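Local coordinates for protein neutral ceramidase (Pseudomonas aeruginosa, PDB 2ZWS) that hydrolyses the N-acyl linkage of ceramides to sphingosine and free fatty acid, and also runs the reverse synthesis, as a zinc-dependent secreted amidohydrolase, at residues A[619-624]-A[630-635]. Numbering follows the deposited sequence.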
loop_
_atom_site.group_PDB
_atom_site.type_symbol
_atom_site.label_atom_id
_atom_site.label_comp_id
_atom_site.label_asym_id
_atom_site.label_seq_id
_atom_site.Cartn_x
_atom_site.Cartn_y
_atom_site.Cartn_z
ATOM N N GLY A 619 1.532 1.737 -26.310
ATOM C CA GLY A 619 0.158 1.918 -25.836
ATOM C C GLY A 619 -0.780 0.918 -26.501
ATOM O O GLY A 619 -0.323 -0.013 -27.173
ATOM N N ASN A 620 -2.080 1.104 -26.314
ATOM C CA ASN A 620 -3.085 0.200 -26.871
ATOM C C ASN A 620 -4.305 1.002 -27.253
ATOM O O ASN A 620 -4.667 1.962 -26.558
ATOM C CB ASN A 620 -3.459 -0.911 -25.859
ATOM C CG ASN A 620 -2.260 -1.745 -25.444
ATOM O OD1 ASN A 620 -1.488 -1.327 -24.573
ATOM N ND2 ASN A 620 -2.067 -2.922 -26.085
ATOM N N ALA A 621 -4.933 0.621 -28.362
ATOM C CA ALA A 621 -6.111 1.330 -28.855
ATOM C C ALA A 621 -7.296 0.396 -29.101
ATOM O O ALA A 621 -7.097 -0.757 -29.471
ATOM C CB ALA A 621 -5.766 2.084 -30.130
ATOM N N LYS A 622 -8.517 0.892 -28.888
ATOM C CA LYS A 622 -9.745 0.091 -29.055
ATOM C C LYS A 622 -10.540 0.540 -30.304
ATOM O O LYS A 622 -10.799 1.742 -30.488
ATOM C CB LYS A 622 -10.647 0.235 -27.821
ATOM C CG LYS A 622 -11.919 -0.653 -27.839
ATOM C CD LYS A 622 -12.824 -0.297 -26.657
ATOM C CE LYS A 622 -14.121 -1.072 -26.699
ATOM N NZ LYS A 622 -14.869 -0.950 -25.400
ATOM N N ASN A 623 -10.923 -0.424 -31.149
ATOM C CA ASN A 623 -11.760 -0.147 -32.342
ATOM C C ASN A 623 -13.243 -0.106 -31.956
ATOM O O ASN A 623 -13.731 -1.040 -31.319
ATOM C CB ASN A 623 -11.528 -1.256 -33.364
ATOM C CG ASN A 623 -12.232 -0.998 -34.712
ATOM O OD1 ASN A 623 -13.460 -1.120 -34.844
ATOM N ND2 ASN A 623 -11.436 -0.676 -35.723
ATOM N N PHE A 624 -13.965 0.957 -32.325
ATOM C CA PHE A 624 -15.371 1.100 -31.901
ATOM C C PHE A 624 -16.259 -0.027 -32.412
ATOM O O PHE A 624 -17.128 -0.561 -31.691
ATOM C CB PHE A 624 -15.951 2.434 -32.395
ATOM C CG PHE A 624 -17.417 2.640 -32.045
ATOM C CD1 PHE A 624 -17.813 2.940 -30.741
ATOM C CD2 PHE A 624 -18.392 2.561 -33.030
ATOM C CE1 PHE A 624 -19.169 3.147 -30.427
ATOM C CE2 PHE A 624 -19.742 2.753 -32.730
ATOM C CZ PHE A 624 -20.136 3.052 -31.429
ATOM N N SER A 630 -5.759 -3.271 -29.874
ATOM C CA SER A 630 -4.500 -3.504 -30.593
ATOM C C SER A 630 -3.336 -2.779 -29.945
ATOM O O SER A 630 -3.527 -1.775 -29.257
ATOM C CB SER A 630 -4.594 -3.016 -32.051
ATOM O OG SER A 630 -5.686 -3.584 -32.760
ATOM N N GLU A 631 -2.133 -3.273 -30.210
ATOM C CA GLU A 631 -0.899 -2.630 -29.791
ATOM C C GLU A 631 -0.565 -1.462 -30.701
ATOM O O GLU A 631 -0.634 -1.602 -31.922
ATOM C CB GLU A 631 0.254 -3.634 -29.850
ATOM C CG GLU A 631 1.631 -3.048 -29.554
ATOM C CD GLU A 631 1.760 -2.524 -28.128
ATOM O OE1 GLU A 631 1.134 -3.130 -27.221
ATOM O OE2 GLU A 631 2.492 -1.520 -27.916
ATOM N N ILE A 632 -0.176 -0.332 -30.109
ATOM C CA ILE A 632 0.285 0.823 -30.877
ATOM C C ILE A 632 1.600 1.336 -30.288
ATOM O O ILE A 632 1.936 1.032 -29.130
ATOM C CB ILE A 632 -0.795 1.940 -30.965
ATOM C CG1 ILE A 632 -1.143 2.519 -29.583
ATOM C CG2 ILE A 632 -2.061 1.414 -31.646
ATOM C CD1 ILE A 632 -0.432 3.823 -29.247
ATOM N N GLY A 633 2.354 2.102 -31.066
ATOM C CA GLY A 633 3.629 2.590 -30.572
ATOM C C GLY A 633 4.331 3.520 -31.514
ATOM O O GLY A 633 3.943 3.629 -32.678
ATOM N N GLY A 634 5.377 4.164 -31.016
ATOM C CA GLY A 634 6.135 5.139 -31.801
ATOM C C GLY A 634 7.444 5.464 -31.118
ATOM O O GLY A 634 7.609 5.207 -29.926
ATOM N N SER A 635 8.369 6.055 -31.867
ATOM C CA SER A 635 9.673 6.452 -31.338
ATOM C C SER A 635 10.022 7.856 -31.795
ATOM O O SER A 635 9.730 8.212 -32.936
ATOM C CB SER A 635 10.761 5.485 -31.789
ATOM O OG SER A 635 10.651 4.240 -31.111
HETATM O O HOH W 1 -7.870 -2.012 -32.284
#
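The amide of Asn-620 and the carboxylate of Glu-631 stand almost perpendicular, their planes 87° apart, on one face of an antiparallel beta hairpin, strands 611-622 and 629-642 of the C-terminal domain; the side chains of Ala-621, Ser-630 and Ile-632 lie on the other face, beside the bare Gly-619. ND2 of Asn-620 lies 3.4 Å from OE1 of Glu-631; NH2 of Arg-554 hydrogen-bonds OD1 of Asn-620 and forms a salt bridge with OE1 of Glu-631. With chi1 at 175° the Glu-631 chain extends away from its own N, then bends at chi2 to bring the flat face of the carboxylate up to O of Gly-619, CD 3.4 Å from it; OE2 of Glu-631 and O of Gly-619, 3.3 Å apart, are both acceptors and make no bond. This pairing lies almost wholly in the stretch required for correct folding and localization.

Four backbone bonds flank the non-hydrogen-bonded pair Asn-620/Glu-631: N and O of Gly-619 with O and N of Ile-632, N and O of Ala-621 likewise with Ser-630. On the far face CG1 of Ile-632 rests 3.5 Å from C of Gly-619, and its CG2 branch meets CB of Ala-621 at 4.1 Å. Ser-630, Glu-631 and Ile-632 each have a second conformer; one is described. A water donates to O of Ala-621 at 3.2 Å and is hydrogen-bonded to OG of Ser-630 at 2.7 Å.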